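Local coordinates for protein fucose-specific lectin (Aleuria aurantia, PDB 6GKE) that binds L-fucose on glycans as a dimeric six-bladed beta-propeller lectin, with strongest preference for alpha-1,6-linked core fucose, at residues A[226-231]-A[274-279]. The protein carries 1 engineered substitution. Sequence-based numbering, arbitrary orientation.
Sequences RVYWQK and IDISVF. With FUC (alpha-L-fucopyranose), chain G.
Beneath a fucose pocket between two adjacent blades of the beta-propeller, Tyr228 of one blade packs on Ile276 and Val278 of the next. The phenol ring of Tyr228 lies over Val278: methyl CG2 sits 3.9 Å from the ring centroid and only 4° off its normal, a CH-pi contact in which the methyl is almost equally far from all six ring carbons. At the outer end of the ring, Tyr228 OH has two methyls of Ile276 beside it, CG2 and CD1, each at 3.7 Å. The hydroxyl also makes a weak hydrogen bond with Glu238 OE2. Ile276 serves both neighbours: its CG1 stands anti to the carbonyl carbon (chi1 -52°) and the chain then runs on extended, which carries CD1 past the tyrosine to within 3.8 Å of C6 of the sugar. Ile274 CG2 meets the same fucose methyl at 3.7 Å, so the second blade supplies an apolar seat for C6. The first blade supplies the polar grip. Bent at chi2, the Arg226 chain brings the guanidinium edge to the sugar; NE donates to O4 at 2.8 Å and NH2 to the ring oxygen O5 at 2.9 Å, the latter bond the straighter at 162°. Arg226 NH1, turned to the protein, bonds to Gln224 OE1, which probably limits rotation of the group. Glu238 OE1 and Trp298 NE1 also hydrogen-bond to the fucose. No hydrogen bond joins the two segments; they belong to separate four-stranded sheets. Strand 224-230 lies between strands 213-219 and 236-241 of its blade, and strand 275-282 between 267-271 and 286-293 of the other, with Ile276 also touching Ile217 and Trp292.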
# COMPACT_ATOMS: atom_id res chain seq x y z
N ARG A 226 14.68 -6.66 25.28
CA ARG A 226 14.24 -5.43 24.64
C ARG A 226 12.87 -5.69 24.03
O ARG A 226 12.68 -6.67 23.32
CB ARG A 226 15.22 -4.96 23.56
CG ARG A 226 16.65 -4.75 24.04
CD ARG A 226 16.80 -3.60 25.03
NE ARG A 226 18.19 -3.38 25.41
CZ ARG A 226 18.80 -3.94 26.45
NH1 ARG A 226 18.14 -4.73 27.28
NH2 ARG A 226 20.08 -3.70 26.65
N VAL A 227 11.92 -4.79 24.32
CA VAL A 227 10.58 -4.84 23.78
C VAL A 227 10.40 -3.60 22.91
O VAL A 227 10.66 -2.48 23.36
CB VAL A 227 9.52 -4.90 24.90
CG1 VAL A 227 8.11 -4.99 24.34
CG2 VAL A 227 9.78 -6.06 25.85
N TYR A 228 9.97 -3.82 21.66
CA TYR A 228 9.77 -2.77 20.67
C TYR A 228 8.29 -2.63 20.36
O TYR A 228 7.57 -3.63 20.26
CB TYR A 228 10.52 -3.09 19.37
CG TYR A 228 12.00 -3.17 19.60
CD1 TYR A 228 12.75 -2.02 19.76
CD2 TYR A 228 12.64 -4.39 19.76
CE1 TYR A 228 14.10 -2.07 20.07
CE2 TYR A 228 13.98 -4.46 20.07
CZ TYR A 228 14.72 -3.30 20.24
OH TYR A 228 16.04 -3.38 20.59
N TRP A 229 7.84 -1.40 20.16
CA TRP A 229 6.51 -1.20 19.62
C TRP A 229 6.48 0.04 18.74
O TRP A 229 7.22 1.00 18.94
CB TRP A 229 5.43 -1.15 20.70
CG TRP A 229 5.56 -0.07 21.73
CD1 TRP A 229 5.02 1.18 21.72
CD2 TRP A 229 6.22 -0.21 23.00
NE1 TRP A 229 5.32 1.83 22.88
CE2 TRP A 229 6.05 1.00 23.69
CE3 TRP A 229 6.94 -1.25 23.60
CZ2 TRP A 229 6.57 1.20 24.97
CZ3 TRP A 229 7.45 -1.05 24.86
CH2 TRP A 229 7.27 0.16 25.54
N GLN A 230 5.58 0.01 17.75
CA GLN A 230 5.46 1.10 16.82
C GLN A 230 4.07 1.07 16.20
O GLN A 230 3.62 0.04 15.69
CB GLN A 230 6.51 0.98 15.72
CG GLN A 230 6.56 2.15 14.76
CD GLN A 230 7.56 1.89 13.65
OE1 GLN A 230 8.76 2.10 13.82
NE2 GLN A 230 7.06 1.36 12.54
N LYS A 231 3.43 2.24 16.18
CA LYS A 231 2.27 2.49 15.35
C LYS A 231 2.77 3.12 14.05
O LYS A 231 3.65 3.98 14.07
CB LYS A 231 1.29 3.43 16.05
CG LYS A 231 0.12 3.88 15.19
CD LYS A 231 -0.93 4.64 15.94
CE LYS A 231 -2.00 5.19 15.02
NZ LYS A 231 -2.98 6.02 15.75
N ILE A 274 25.94 -7.43 21.12
CA ILE A 274 24.63 -7.73 20.57
C ILE A 274 24.48 -6.97 19.25
O ILE A 274 24.90 -5.83 19.13
CB ILE A 274 23.49 -7.37 21.55
CG1 ILE A 274 22.13 -7.92 21.11
CG2 ILE A 274 23.42 -5.87 21.79
CD1 ILE A 274 22.04 -9.43 21.06
N ASP A 275 23.86 -7.64 18.27
CA ASP A 275 23.44 -7.04 17.01
C ASP A 275 21.91 -7.08 16.97
O ASP A 275 21.32 -8.11 17.28
CB ASP A 275 24.03 -7.81 15.83
CG ASP A 275 25.54 -7.89 15.87
OD1 ASP A 275 26.18 -6.82 15.91
OD2 ASP A 275 26.07 -9.01 15.88
N ILE A 276 21.29 -5.94 16.62
CA ILE A 276 19.83 -5.81 16.59
C ILE A 276 19.41 -5.12 15.30
O ILE A 276 19.95 -4.07 14.96
CB ILE A 276 19.28 -5.03 17.80
CG1 ILE A 276 19.79 -5.58 19.14
CG2 ILE A 276 17.76 -5.00 17.75
CD1 ILE A 276 19.53 -4.67 20.31
N SER A 277 18.41 -5.70 14.63
CA SER A 277 17.70 -5.05 13.53
C SER A 277 16.22 -4.92 13.89
O SER A 277 15.64 -5.89 14.37
CB SER A 277 17.83 -5.83 12.25
OG SER A 277 19.19 -5.92 11.84
N VAL A 278 15.63 -3.76 13.60
CA VAL A 278 14.18 -3.59 13.72
C VAL A 278 13.67 -3.07 12.38
O VAL A 278 13.95 -1.94 11.99
CB VAL A 278 13.76 -2.66 14.88
CG1 VAL A 278 12.24 -2.62 15.00
CG2 VAL A 278 14.38 -3.08 16.20
N PHE A 279 12.93 -3.93 11.67
CA PHE A 279 12.45 -3.68 10.32
C PHE A 279 11.12 -2.93 10.35
O PHE A 279 10.31 -3.13 11.25
CB PHE A 279 12.28 -5.00 9.57
CG PHE A 279 13.58 -5.72 9.39
CD1 PHE A 279 14.38 -5.46 8.30
CD2 PHE A 279 14.04 -6.61 10.35
CE1 PHE A 279 15.60 -6.09 8.14
CE2 PHE A 279 15.27 -7.24 10.20
CZ PHE A 279 16.05 -6.97 9.10
C1 FUC G . 20.94 -0.33 25.60
C2 FUC G . 19.71 0.39 25.07
C3 FUC G . 19.78 0.50 23.54
C4 FUC G . 20.00 -0.89 22.93
C5 FUC G . 21.24 -1.50 23.54
C6 FUC G . 21.57 -2.90 23.03
O1 FUC G . 22.09 0.48 25.39
O2 FUC G . 19.65 1.70 25.65
O3 FUC G . 18.60 1.13 23.06
O4 FUC G . 18.90 -1.78 23.20
O5 FUC G . 21.09 -1.60 24.96